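Periplasmic binding protein (Veillonella parvula, PDB 4LJS) probably captures a small ligand in the cell envelope and delivers it to an import system, as periplasmic binding proteins of its family do. Local coordinates at residues A[26-32]-A[137-143]; A[36-40]-A[130-136]; A[182-186]-A[221-225]. All blocks are in the same frame, centred on the assembly; numbering follows the deposited sequence.

Contact 1: residues A[26-32]-A[137-143]; sequences IESFVRR and YIAESSL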
ATOM      1  N   ILE A  26     -12.872 -16.521  -5.636  1.00 43.33           N
ATOM      2  CA  ILE A  26     -12.315 -15.178  -5.658  1.00 41.36           C
ATOM      3  C   ILE A  26     -12.122 -14.705  -7.094  1.00 44.65           C
ATOM      4  O   ILE A  26     -11.678 -15.472  -7.952  1.00 48.78           O
ATOM      5  CB  ILE A  26     -10.946 -15.140  -4.934  1.00 45.03           C
ATOM      6  CG1 ILE A  26     -11.122 -15.377  -3.429  1.00 45.18           C
ATOM      7  CG2 ILE A  26     -10.216 -13.816  -5.195  1.00 37.07           C
ATOM      8  CD1 ILE A  26     -12.002 -14.343  -2.744  1.00 46.18           C
ATOM      9  N   GLU A  27     -12.466 -13.446  -7.352  1.00 40.34           N
ATOM     10  CA  GLU A  27     -12.161 -12.817  -8.629  1.00 45.72           C
ATOM     11  C   GLU A  27     -10.936 -11.898  -8.543  1.00 47.72           C
ATOM     12  O   GLU A  27     -10.851 -11.019  -7.682  1.00 51.46           O
ATOM     13  CB  GLU A  27     -13.361 -12.022  -9.145  1.00 50.97           C
ATOM     14  CG  GLU A  27     -13.041 -11.183 -10.376  1.00 52.02           C
ATOM     15  CD  GLU A  27     -14.217 -10.353 -10.839  1.00 55.52           C
ATOM     16  OE1 GLU A  27     -14.356  -9.205 -10.366  1.00 62.92           O
ATOM     17  OE2 GLU A  27     -14.998 -10.846 -11.677  1.00 55.08           O
ATOM     18  N   SER A  28      -9.993 -12.106  -9.456  1.00 42.70           N
ATOM     19  CA  SER A  28      -8.815 -11.256  -9.569  1.00 35.61           C
ATOM     20  C   SER A  28      -8.647 -10.916 -11.045  1.00 38.59           C
ATOM     21  O   SER A  28      -9.494 -11.286 -11.864  1.00 44.27           O
ATOM     22  CB  SER A  28      -7.584 -11.977  -9.018  1.00 34.29           C
ATOM     23  OG  SER A  28      -6.504 -11.085  -8.776  1.00 34.50           O
ATOM     24  N   PHE A  29      -7.577 -10.206 -11.390  1.00 35.29           N
ATOM     25  CA  PHE A  29      -7.373  -9.760 -12.771  1.00 40.53           C
ATOM     26  C   PHE A  29      -5.918  -9.918 -13.194  1.00 44.51           C
ATOM     27  O   PHE A  29      -5.008  -9.649 -12.416  1.00 38.54           O
ATOM     28  CB  PHE A  29      -7.753  -8.281 -12.933  1.00 42.11           C
ATOM     29  CG  PHE A  29      -9.147  -7.958 -12.493  1.00 48.09           C
ATOM     30  CD1 PHE A  29      -9.438  -7.764 -11.149  1.00 44.58           C
ATOM     31  CD2 PHE A  29     -10.171  -7.838 -13.429  1.00 47.85           C
ATOM     32  CE1 PHE A  29     -10.727  -7.470 -10.740  1.00 51.02           C
ATOM     33  CE2 PHE A  29     -11.460  -7.542 -13.030  1.00 47.62           C
ATOM     34  CZ  PHE A  29     -11.739  -7.356 -11.680  1.00 51.32           C
ATOM     35  N   VAL A  30      -5.696 -10.331 -14.435  1.00 46.20           N
ATOM     36  CA  VAL A  30      -4.347 -10.356 -14.970  1.00 43.82           C
ATOM     37  C   VAL A  30      -4.050  -9.011 -15.626  1.00 44.40           C
ATOM     38  O   VAL A  30      -2.911  -8.554 -15.653  1.00 41.09           O
ATOM     39  CB  VAL A  30      -4.137 -11.541 -15.945  1.00 48.37           C
ATOM     40  CG1 VAL A  30      -4.204 -12.854 -15.180  1.00 46.61           C
ATOM     41  CG2 VAL A  30      -5.176 -11.526 -17.049  1.00 43.13           C
ATOM     42  N   ARG A  31      -5.097  -8.376 -16.138  1.00 47.16           N
ATOM     43  CA  ARG A  31      -5.011  -7.023 -16.667  1.00 54.38           C
ATOM     44  C   ARG A  31      -6.310  -6.286 -16.374  1.00 55.96           C
ATOM     45  O   ARG A  31      -7.314  -6.896 -16.001  1.00 44.11           O
ATOM     46  CB  ARG A  31      -4.747  -7.029 -18.179  1.00 54.95           C
ATOM     47  CG  ARG A  31      -3.342  -7.451 -18.550  1.00 56.43           C
ATOM     48  CD  ARG A  31      -3.027  -7.218 -20.020  1.00 61.07           C
ATOM     49  NE  ARG A  31      -1.625  -7.524 -20.293  1.00 59.69           N
ATOM     50  CZ  ARG A  31      -0.998  -7.276 -21.439  1.00 64.43           C
ATOM     51  NH1 ARG A  31      -1.639  -6.711 -22.459  1.00 67.50           N
ATOM     52  NH2 ARG A  31       0.282  -7.597 -21.563  1.00 61.32           N
ATOM     53  N   ARG A  32      -6.284  -4.972 -16.542  1.00 50.26           N
ATOM     54  CA  ARG A  32      -7.484  -4.169 -16.387  1.00 55.64           C
ATOM     55  C   ARG A  32      -8.550  -4.702 -17.338  1.00 53.74           C
ATOM     56  O   ARG A  32      -8.335  -4.776 -18.548  1.00 56.85           O
ATOM     57  CB  ARG A  32      -7.172  -2.704 -16.686  1.00 57.69           C
ATOM     58  CG  ARG A  32      -8.280  -1.729 -16.353  1.00 67.38           C
ATOM     59  CD  ARG A  32      -7.823  -0.308 -16.655  1.00 78.41           C
ATOM     60  NE  ARG A  32      -8.917   0.654 -16.606  1.00 92.36           N
ATOM     61  CZ  ARG A  32      -9.701   0.942 -17.640  1.00102.69           C
ATOM     62  NH1 ARG A  32     -10.675   1.834 -17.508  1.00110.15           N
ATOM     63  NH2 ARG A  32      -9.513   0.334 -18.804  1.00103.44           N
ATOM     64  N   TYR A 137      -3.186 -14.784  -6.638  1.00 35.30           N
ATOM     65  CA  TYR A 137      -3.995 -13.606  -6.371  1.00 42.04           C
ATOM     66  C   TYR A 137      -3.194 -12.354  -6.697  1.00 35.52           C
ATOM     67  O   TYR A 137      -2.053 -12.208  -6.261  1.00 33.37           O
ATOM     68  CB  TYR A 137      -4.493 -13.564  -4.922  1.00 38.64           C
ATOM     69  CG  TYR A 137      -5.368 -12.361  -4.662  1.00 31.36           C
ATOM     70  CD1 TYR A 137      -6.682 -12.332  -5.114  1.00 32.95           C
ATOM     71  CD2 TYR A 137      -4.877 -11.244  -3.993  1.00 32.61           C
ATOM     72  CE1 TYR A 137      -7.495 -11.231  -4.898  1.00 33.68           C
ATOM     73  CE2 TYR A 137      -5.690 -10.126  -3.770  1.00 39.53           C
ATOM     74  CZ  TYR A 137      -6.995 -10.129  -4.228  1.00 39.68           C
ATOM     75  OH  TYR A 137      -7.813  -9.034  -4.022  1.00 42.29           O
ATOM     76  N   ILE A 138      -3.810 -11.461  -7.464  1.00 27.82           N
ATOM     77  CA  ILE A 138      -3.147 -10.268  -7.975  1.00 31.77           C
ATOM     78  C   ILE A 138      -3.800  -8.994  -7.419  1.00 31.31           C
ATOM     79  O   ILE A 138      -5.024  -8.860  -7.446  1.00 31.93           O
ATOM     80  CB  ILE A 138      -3.193 -10.274  -9.521  1.00 35.83           C
ATOM     81  CG1 ILE A 138      -2.342 -11.431 -10.051  1.00 38.97           C
ATOM     82  CG2 ILE A 138      -2.724  -8.940 -10.100  1.00 35.32           C
ATOM     83  CD1 ILE A 138      -2.513 -11.703 -11.533  1.00 37.27           C
ATOM     84  N   ALA A 139      -2.991  -8.072  -6.900  1.00 31.50           N
ATOM     85  CA  ALA A 139      -3.517  -6.795  -6.404  1.00 31.33           C
ATOM     86  C   ALA A 139      -4.151  -5.986  -7.533  1.00 33.80           C
ATOM     87  O   ALA A 139      -3.479  -5.631  -8.504  1.00 32.55           O
ATOM     88  CB  ALA A 139      -2.421  -5.987  -5.749  1.00 29.61           C
ATOM     89  N   GLU A 140      -5.437  -5.682  -7.403  1.00 32.84           N
ATOM     90  CA  GLU A 140      -6.119  -4.882  -8.416  1.00 34.60           C
ATOM     91  C   GLU A 140      -5.488  -3.494  -8.606  1.00 28.41           C
ATOM     92  O   GLU A 140      -5.474  -2.959  -9.711  1.00 38.09           O
ATOM     93  CB  GLU A 140      -7.612  -4.745  -8.097  1.00 33.98           C
ATOM     94  CG  GLU A 140      -8.381  -4.029  -9.185  1.00 41.27           C
ATOM     95  CD  GLU A 140      -9.812  -3.717  -8.791  1.00 50.66           C
ATOM     96  OE1 GLU A 140     -10.193  -4.003  -7.633  1.00 46.86           O
ATOM     97  OE2 GLU A 140     -10.551  -3.181  -9.648  1.00 53.58           O
ATOM     98  N   SER A 141      -4.950  -2.915  -7.539  1.00 25.52           N
ATOM     99  CA  SER A 141      -4.354  -1.583  -7.645  1.00 33.65           C
ATOM    100  C   SER A 141      -2.991  -1.578  -8.340  1.00 34.19           C
ATOM    101  O   SER A 141      -2.388  -0.515  -8.526  1.00 37.65           O
ATOM    102  CB  SER A 141      -4.230  -0.939  -6.269  1.00 40.42           C
ATOM    103  OG  SER A 141      -3.279  -1.627  -5.482  1.00 41.45           O
ATOM    104  N   SER A 142      -2.504  -2.757  -8.727  1.00 28.58           N
ATOM    105  CA  SER A 142      -1.258  -2.851  -9.482  1.00 30.87           C
ATOM    106  C   SER A 142      -1.468  -2.972 -11.005  1.00 38.17           C
ATOM    107  O   SER A 142      -0.503  -3.144 -11.752  1.00 41.88           O
ATOM    108  CB  SER A 142      -0.431  -4.037  -8.986  1.00 30.04           C
ATOM    109  OG  SER A 142      -1.004  -5.263  -9.408  1.00 30.46           O
ATOM    110  N   LEU A 143      -2.714  -2.876 -11.464  1.00 34.91           N
ATOM    111  CA  LEU A 143      -3.030  -3.167 -12.869  1.00 41.36           C
ATOM    112  C   LEU A 143      -2.645  -2.057 -13.846  1.00 41.79           C
ATOM    113  O   LEU A 143      -2.645  -2.265 -15.060  1.00 43.68           O
ATOM    114  CB  LEU A 143      -4.516  -3.511 -13.043  1.00 39.44           C
ATOM    115  CG  LEU A 143      -5.015  -4.771 -12.334  1.00 38.10           C
ATOM    116  CD1 LEU A 143      -6.528  -4.895 -12.484  1.00 35.90           C
ATOM    117  CD2 LEU A 143      -4.313  -6.005 -12.866  1.00 34.94           C
TER
HETATM  118  O   HOH W   1      -7.684  -8.699  -7.721  1.00 41.54           O
HETATM  119  O   HOH W   2      -3.832  -3.758 -16.808  1.00 41.81           O
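The hydroxyl of S28 takes a hydrogen bond from the backbone N of I138, with OG 3.0 Å from that N and an N-H...O angle of 151°, and water 1 bonds to the same OG. That water also donates to I138 O, 2.7 Å away, so the serine is tied to both polar ends of one residue. The contact lays the two-stranded antiparallel hairpin of strands 19-29 and 34-40 against strand 135-138, an outermost strand of the four-stranded parallel sheet. OG can reach across because it is anti to the backbone N of S28 (chi1 -164°). On one side of it, I26 CG2 rests 3.8 Å from Y137 CE1, the two side chains crossing at about a right angle; the phenol OH beyond is bonded to D160. On the other side, I138 sets CG2 and CD1 against the carbonyl O of F29, CG2 3.3 Å from it. Where the hairpin strand turns its corner at V30, the 3-10 turn 140-142 brings up L143, whose CD1 meets F29 CB at 3.6 Å. Just past the corner, water 2 bridges the backbones, accepting from R32 N at 2.7 Å and donating to L143 O.

Contact 2: residues A[36-40]-A[130-136]; sequences FESTY and QARLANV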
ATOM      1  N   PHE A  36     -10.032 -13.322 -13.851  1.00 43.32           N
ATOM      2  CA  PHE A  36      -9.979 -14.772 -13.789  1.00 49.62           C
ATOM      3  C   PHE A  36     -10.500 -15.184 -12.430  1.00 54.12           C
ATOM      4  O   PHE A  36     -10.451 -14.410 -11.474  1.00 55.50           O
ATOM      5  CB  PHE A  36      -8.567 -15.315 -14.040  1.00 41.26           C
ATOM      6  CG  PHE A  36      -7.581 -15.002 -12.945  1.00 38.16           C
ATOM      7  CD1 PHE A  36      -6.980 -13.750 -12.869  1.00 36.97           C
ATOM      8  CD2 PHE A  36      -7.237 -15.966 -12.007  1.00 36.82           C
ATOM      9  CE1 PHE A  36      -6.054 -13.465 -11.867  1.00 44.81           C
ATOM     10  CE2 PHE A  36      -6.313 -15.693 -11.002  1.00 34.35           C
ATOM     11  CZ  PHE A  36      -5.716 -14.441 -10.932  1.00 38.82           C
ATOM     12  N   GLU A  37     -11.022 -16.398 -12.354  1.00 57.02           N
ATOM     13  CA  GLU A  37     -11.659 -16.864 -11.144  1.00 52.84           C
ATOM     14  C   GLU A  37     -10.835 -17.987 -10.549  1.00 52.79           C
ATOM     15  O   GLU A  37     -10.292 -18.816 -11.275  1.00 55.23           O
ATOM     16  CB  GLU A  37     -13.065 -17.354 -11.464  1.00 57.35           C
ATOM     17  CG  GLU A  37     -14.050 -17.153 -10.352  1.00 63.85           C
ATOM     18  CD  GLU A  37     -15.475 -17.363 -10.812  1.00 80.30           C
ATOM     19  OE1 GLU A  37     -15.800 -18.482 -11.271  1.00 81.38           O
ATOM     20  OE2 GLU A  37     -16.267 -16.400 -10.724  1.00 87.90           O
ATOM     21  N   SER A  38     -10.745 -18.000  -9.224  1.00 52.61           N
ATOM     22  CA  SER A  38     -10.021 -19.031  -8.499  1.00 50.36           C
ATOM     23  C   SER A  38     -10.879 -19.555  -7.364  1.00 52.26           C
ATOM     24  O   SER A  38     -11.552 -18.783  -6.677  1.00 56.33           O
ATOM     25  CB  SER A  38      -8.719 -18.463  -7.939  1.00 47.27           C
ATOM     26  OG  SER A  38      -7.955 -17.883  -8.977  1.00 51.66           O
ATOM     27  N   THR A  39     -10.855 -20.868  -7.173  1.00 52.72           N
ATOM     28  CA  THR A  39     -11.618 -21.492  -6.102  1.00 54.39           C
ATOM     29  C   THR A  39     -10.696 -22.118  -5.064  1.00 49.23           C
ATOM     30  O   THR A  39      -9.779 -22.862  -5.399  1.00 50.19           O
ATOM     31  CB  THR A  39     -12.597 -22.546  -6.644  1.00 57.88           C
ATOM     32  OG1 THR A  39     -13.599 -21.898  -7.436  1.00 61.15           O
ATOM     33  CG2 THR A  39     -13.272 -23.280  -5.502  1.00 54.90           C
ATOM     34  N   TYR A  40     -10.949 -21.796  -3.801  1.00 48.24           N
ATOM     35  CA  TYR A  40     -10.141 -22.286  -2.695  1.00 44.39           C
ATOM     36  C   TYR A  40     -10.956 -23.235  -1.822  1.00 51.38           C
ATOM     37  O   TYR A  40     -11.986 -22.842  -1.276  1.00 55.51           O
ATOM     38  CB  TYR A  40      -9.660 -21.108  -1.853  1.00 38.81           C
ATOM     39  CG  TYR A  40      -8.791 -20.129  -2.601  1.00 38.17           C
ATOM     40  CD1 TYR A  40      -9.350 -19.155  -3.427  1.00 37.08           C
ATOM     41  CD2 TYR A  40      -7.405 -20.165  -2.472  1.00 35.76           C
ATOM     42  CE1 TYR A  40      -8.547 -18.250  -4.111  1.00 38.93           C
ATOM     43  CE2 TYR A  40      -6.598 -19.269  -3.149  1.00 31.10           C
ATOM     44  CZ  TYR A  40      -7.170 -18.320  -3.969  1.00 39.27           C
ATOM     45  OH  TYR A  40      -6.361 -17.433  -4.642  1.00 39.13           O
ATOM     46  N   GLN A 130      -2.099 -23.012 -11.832  1.00 41.14           N
ATOM     47  CA  GLN A 130      -3.304 -23.802 -11.632  1.00 48.68           C
ATOM     48  C   GLN A 130      -3.081 -25.238 -12.101  1.00 52.54           C
ATOM     49  O   GLN A 130      -3.708 -26.173 -11.603  1.00 51.88           O
ATOM     50  CB  GLN A 130      -4.509 -23.152 -12.318  1.00 46.87           C
ATOM     51  CG  GLN A 130      -5.076 -21.975 -11.518  1.00 59.71           C
ATOM     52  CD  GLN A 130      -6.011 -21.088 -12.325  1.00 71.37           C
ATOM     53  OE1 GLN A 130      -6.196 -21.291 -13.523  1.00 77.29           O
ATOM     54  NE2 GLN A 130      -6.603 -20.097 -11.666  1.00 73.06           N
ATOM     55  N   ALA A 131      -2.162 -25.412 -13.042  1.00 46.56           N
ATOM     56  CA  ALA A 131      -1.824 -26.746 -13.511  1.00 51.81           C
ATOM     57  C   ALA A 131      -0.936 -27.448 -12.482  1.00 52.39           C
ATOM     58  O   ALA A 131      -0.791 -28.669 -12.502  1.00 53.40           O
ATOM     59  CB  ALA A 131      -1.126 -26.668 -14.856  1.00 53.53           C
ATOM     60  N   ARG A 132      -0.342 -26.662 -11.588  1.00 45.12           N
ATOM     61  CA  ARG A 132       0.484 -27.202 -10.516  1.00 39.92           C
ATOM     62  C   ARG A 132      -0.298 -27.236  -9.205  1.00 44.69           C
ATOM     63  O   ARG A 132       0.286 -27.360  -8.133  1.00 49.33           O
ATOM     64  CB  ARG A 132       1.766 -26.376 -10.364  1.00 36.75           C
ATOM     65  CG  ARG A 132       2.545 -26.233 -11.668  1.00 36.14           C
ATOM     66  CD  ARG A 132       3.922 -25.588 -11.478  1.00 39.42           C
ATOM     67  NE  ARG A 132       4.843 -26.380 -10.651  1.00 34.98           N
ATOM     68  CZ  ARG A 132       5.448 -27.501 -11.044  1.00 36.00           C
ATOM     69  NH1 ARG A 132       5.223 -27.999 -12.255  1.00 35.47           N
ATOM     70  NH2 ARG A 132       6.277 -28.140 -10.217  1.00 32.81           N
ATOM     71  N   LEU A 133      -1.622 -27.131  -9.311  1.00 43.50           N
ATOM     72  CA  LEU A 133      -2.520 -27.103  -8.151  1.00 47.38           C
ATOM     73  C   LEU A 133      -2.234 -25.980  -7.146  1.00 47.95           C
ATOM     74  O   LEU A 133      -2.363 -26.164  -5.935  1.00 51.80           O
ATOM     75  CB  LEU A 133      -2.557 -28.461  -7.449  1.00 52.31           C
ATOM     76  CG  LEU A 133      -3.234 -29.546  -8.287  1.00 56.45           C
ATOM     77  CD1 LEU A 133      -3.319 -30.823  -7.507  1.00 48.75           C
ATOM     78  CD2 LEU A 133      -4.620 -29.087  -8.721  1.00 65.12           C
ATOM     79  N   ALA A 134      -1.853 -24.818  -7.663  1.00 38.22           N
ATOM     80  CA  ALA A 134      -1.681 -23.637  -6.834  1.00 40.84           C
ATOM     81  C   ALA A 134      -2.588 -22.534  -7.351  1.00 46.89           C
ATOM     82  O   ALA A 134      -3.059 -22.578  -8.491  1.00 50.80           O
ATOM     83  CB  ALA A 134      -0.237 -23.172  -6.847  1.00 32.71           C
ATOM     84  N   ASN A 135      -2.834 -21.549  -6.501  1.00 43.61           N
ATOM     85  CA  ASN A 135      -3.615 -20.387  -6.885  1.00 40.34           C
ATOM     86  C   ASN A 135      -2.767 -19.129  -6.958  1.00 37.73           C
ATOM     87  O   ASN A 135      -1.676 -19.064  -6.380  1.00 39.83           O
ATOM     88  CB  ASN A 135      -4.773 -20.194  -5.912  1.00 34.06           C
ATOM     89  CG  ASN A 135      -5.872 -21.190  -6.145  1.00 46.15           C
ATOM     90  OD1 ASN A 135      -6.373 -21.308  -7.263  1.00 47.84           O
ATOM     91  ND2 ASN A 135      -6.232 -21.943  -5.111  1.00 52.23           N
ATOM     92  N   VAL A 136      -3.273 -18.136  -7.681  1.00 32.87           N
ATOM     93  CA  VAL A 136      -2.607 -16.840  -7.807  1.00 32.63           C
ATOM     94  C   VAL A 136      -3.608 -15.734  -7.464  1.00 34.10           C
ATOM     95  O   VAL A 136      -4.754 -15.768  -7.910  1.00 31.56           O
ATOM     96  CB  VAL A 136      -2.072 -16.625  -9.239  1.00 33.01           C
ATOM     97  CG1 VAL A 136      -1.554 -15.193  -9.430  1.00 31.13           C
ATOM     98  CG2 VAL A 136      -0.986 -17.651  -9.562  1.00 30.91           C
TER
HETATM   99  O   HOH W   3      -5.786 -19.038  -9.141  1.00 41.26           O
HETATM  100  O   HOH W   4      -8.538 -22.211  -9.032  1.00 48.59           O
HETATM  101  O   HOH W   5      -6.998 -15.722  -6.595  1.00 37.25           O
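A water-bridged seam between a hairpin strand and the start of a sheet strand is the setting here, and N135 and Y40 make its closest side-chain contact. N135 ND2 lies over one face of the Y40 ring, 3.3 Å from Y40 CE2, the amide tilted 49° from the ring. N135 CB lies on the same side of the ring plane, out toward the hydroxyl end, 3.4 Å from Y40 OH. That hydroxyl shares water 5 with V136 O, which accepts from the water at 2.6 Å. A phenylalanine in place of Y40 would probably leave water 5 without one of its partners and weaken the link from the hairpin to V136 O. Strand 34-40 belongs to the antiparallel hairpin, whereas 135-136 begin an outermost strand of the parallel sheet, entered after a Schellman motif with L133 at positive phi ends helix 126-130. Between them water 3 is gripped four ways: it donates to S38 OG and to N135 OD1, and accepts from Q130 NE2 at 2.9 Å and from V136 N. Water 4 gives OD1 a second donor, and itself accepts from T39 N at 3.3 Å. At the far end, F36 takes the sterically tight chi1 of 69°, its CG lying between the backbone N and carbonyl carbon, and this swings the ring edge to V136 O, 3.4 Å from CZ and near the ring plane.

Contact 3: residues A[182-186]-A[221-225]; sequences VAYTV and ASLHA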
ATOM      1  N   VAL A 182     -11.828   7.630   8.604  1.00 31.81           N
ATOM      2  CA  VAL A 182     -12.102   8.572   7.527  1.00 29.93           C
ATOM      3  C   VAL A 182     -13.414   9.328   7.783  1.00 37.33           C
ATOM      4  O   VAL A 182     -13.461  10.553   7.684  1.00 33.41           O
ATOM      5  CB  VAL A 182     -12.183   7.862   6.150  1.00 31.91           C
ATOM      6  CG1 VAL A 182     -12.748   8.797   5.093  1.00 28.14           C
ATOM      7  CG2 VAL A 182     -10.794   7.322   5.712  1.00 25.26           C
ATOM      8  N   ALA A 183     -14.467   8.593   8.131  1.00 27.85           N
ATOM      9  CA  ALA A 183     -15.791   9.172   8.296  1.00 35.45           C
ATOM     10  C   ALA A 183     -15.848  10.087   9.511  1.00 38.59           C
ATOM     11  O   ALA A 183     -16.531  11.106   9.497  1.00 32.62           O
ATOM     12  CB  ALA A 183     -16.845   8.088   8.407  1.00 30.31           C
ATOM     13  N   TYR A 184     -15.133   9.707  10.563  1.00 38.28           N
ATOM     14  CA  TYR A 184     -15.050  10.537  11.754  1.00 41.39           C
ATOM     15  C   TYR A 184     -14.432  11.890  11.407  1.00 37.84           C
ATOM     16  O   TYR A 184     -14.990  12.937  11.740  1.00 35.64           O
ATOM     17  CB  TYR A 184     -14.221   9.834  12.828  1.00 41.06           C
ATOM     18  CG  TYR A 184     -13.812  10.731  13.969  1.00 36.65           C
ATOM     19  CD1 TYR A 184     -14.687  11.005  15.009  1.00 38.26           C
ATOM     20  CD2 TYR A 184     -12.540  11.304  14.005  1.00 35.42           C
ATOM     21  CE1 TYR A 184     -14.309  11.822  16.058  1.00 42.87           C
ATOM     22  CE2 TYR A 184     -12.156  12.121  15.040  1.00 37.69           C
ATOM     23  CZ  TYR A 184     -13.041  12.377  16.064  1.00 40.50           C
ATOM     24  OH  TYR A 184     -12.652  13.190  17.096  1.00 46.24           O
ATOM     25  N   THR A 185     -13.283  11.849  10.734  1.00 34.72           N
ATOM     26  CA  THR A 185     -12.561  13.046  10.315  1.00 35.80           C
ATOM     27  C   THR A 185     -13.435  14.002   9.501  1.00 35.10           C
ATOM     28  O   THR A 185     -13.530  15.193   9.813  1.00 33.90           O
ATOM     29  CB  THR A 185     -11.297  12.674   9.496  1.00 35.98           C
ATOM     30  OG1 THR A 185     -10.370  11.984  10.338  1.00 34.64           O
ATOM     31  CG2 THR A 185     -10.613  13.915   8.959  1.00 34.09           C
ATOM     32  N   VAL A 186     -14.088  13.480   8.466  1.00 36.56           N
ATOM     33  CA  VAL A 186     -14.966  14.307   7.645  1.00 33.39           C
ATOM     34  C   VAL A 186     -16.116  14.904   8.458  1.00 38.19           C
ATOM     35  O   VAL A 186     -16.441  16.085   8.306  1.00 41.94           O
ATOM     36  CB  VAL A 186     -15.533  13.523   6.450  1.00 36.23           C
ATOM     37  CG1 VAL A 186     -16.464  14.400   5.630  1.00 28.97           C
ATOM     38  CG2 VAL A 186     -14.400  12.980   5.583  1.00 27.34           C
ATOM     39  N   ALA A 221      -9.190  13.192  -1.271  1.00 36.78           N
ATOM     40  CA  ALA A 221     -10.604  13.390  -1.618  1.00 36.69           C
ATOM     41  C   ALA A 221     -11.548  12.709  -0.621  1.00 38.23           C
ATOM     42  O   ALA A 221     -12.534  13.304  -0.187  1.00 37.71           O
ATOM     43  CB  ALA A 221     -10.887  12.898  -3.039  1.00 32.72           C
ATOM     44  N   SER A 222     -11.249  11.465  -0.259  1.00 29.91           N
ATOM     45  CA  SER A 222     -12.042  10.762   0.750  1.00 36.38           C
ATOM     46  C   SER A 222     -12.143  11.573   2.042  1.00 38.23           C
ATOM     47  O   SER A 222     -13.194  11.620   2.681  1.00 37.45           O
ATOM     48  CB  SER A 222     -11.454   9.378   1.045  1.00 24.55           C
ATOM     49  OG  SER A 222     -11.485   8.580  -0.128  1.00 36.32           O
ATOM     50  N   LEU A 223     -11.045  12.226   2.406  1.00 31.20           N
ATOM     51  CA  LEU A 223     -11.000  13.026   3.623  1.00 33.69           C
ATOM     52  C   LEU A 223     -11.529  14.452   3.413  1.00 36.47           C
ATOM     53  O   LEU A 223     -11.311  15.338   4.242  1.00 38.58           O
ATOM     54  CB  LEU A 223      -9.585  13.023   4.205  1.00 28.27           C
ATOM     55  CG  LEU A 223      -9.192  11.668   4.817  1.00 30.18           C
ATOM     56  CD1 LEU A 223      -7.680  11.515   4.976  1.00 22.63           C
ATOM     57  CD2 LEU A 223      -9.880  11.497   6.159  1.00 29.19           C
ATOM     58  N   HIS A 224     -12.233  14.648   2.301  1.00 30.86           N
ATOM     59  CA  HIS A 224     -12.913  15.907   1.990  1.00 33.72           C
ATOM     60  C   HIS A 224     -11.963  17.084   1.760  1.00 41.30           C
ATOM     61  O   HIS A 224     -12.357  18.244   1.896  1.00 36.17           O
ATOM     62  CB  HIS A 224     -13.939  16.265   3.068  1.00 29.85           C
ATOM     63  CG  HIS A 224     -15.210  16.818   2.512  1.00 35.79           C
ATOM     64  ND1 HIS A 224     -16.094  16.050   1.785  1.00 32.15           N
ATOM     65  CD2 HIS A 224     -15.729  18.068   2.544  1.00 37.31           C
ATOM     66  CE1 HIS A 224     -17.109  16.805   1.398  1.00 44.27           C
ATOM     67  NE2 HIS A 224     -16.917  18.029   1.853  1.00 39.39           N
ATOM     68  N   ALA A 225     -10.716  16.786   1.415  1.00 39.44           N
ATOM     69  CA  ALA A 225      -9.765  17.844   1.103  1.00 44.37           C
ATOM     70  C   ALA A 225      -9.942  18.320  -0.333  1.00 44.06           C
ATOM     71  O   ALA A 225     -10.504  17.618  -1.175  1.00 48.98           O
ATOM     72  CB  ALA A 225      -8.336  17.371   1.326  1.00 38.36           C
TER
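Helix 168-188 passes the end of helix 215-222, the backbones coming nearest at V186 and L223, whose CA atoms are 5.8 Å apart. L223 is the first residue to leave helical geometry, and H224, at positive phi (66°), is the C-prime residue of a Schellman motif that includes the bond from H224 N to A221 O. Methyl groups do most of the touching, against S222 O as well as against carbon. In V186 the CG1 branch is trans to the backbone N (chi1 179°), which divides the work of its two branches: CG2 presses to 3.4 Å from S222 O, while CG1 reaches 4.1 Å to H224 CB and also meets the base of the imidazole at CG. One helical turn earlier, V182 CG1 lies 3.7 Å from the same S222 O. L223 answers by sending CD2 back to the long helix, where it touches T185 CG2 at 3.8 Å and T185 CB, and lies beside V182. The hydroxyl of T185 is used elsewhere, by Y315 and by S181 O. Helix 299-310 backs this joint, with V306 and L310 against L223 and S307 against T185, while M151 of helix 151-164 touches both V182 and S222.

Contacts 1 and 2 are parts of one interface: their centres are about 14 Å apart, both use strand 135-138, and the hairpin strands 19-29 and 34-40 bond to each other through I26 N to S38 O and F36 N to S28 O. Along the chain contact 2 is nested inside the loop closed by contact 1. The N-terminal hairpin, both strands packed on 135-138, lies along an outermost strand of the parallel sheet. Contact 3 follows in series, its centre about 27 Å from that of contact 1 and about 38 Å from that of contact 2. It joins helices 168-188 and 215-222, and helix 151-164 borders it and contact 1. This is consistent with the family's two-lobed, helix-linked architecture.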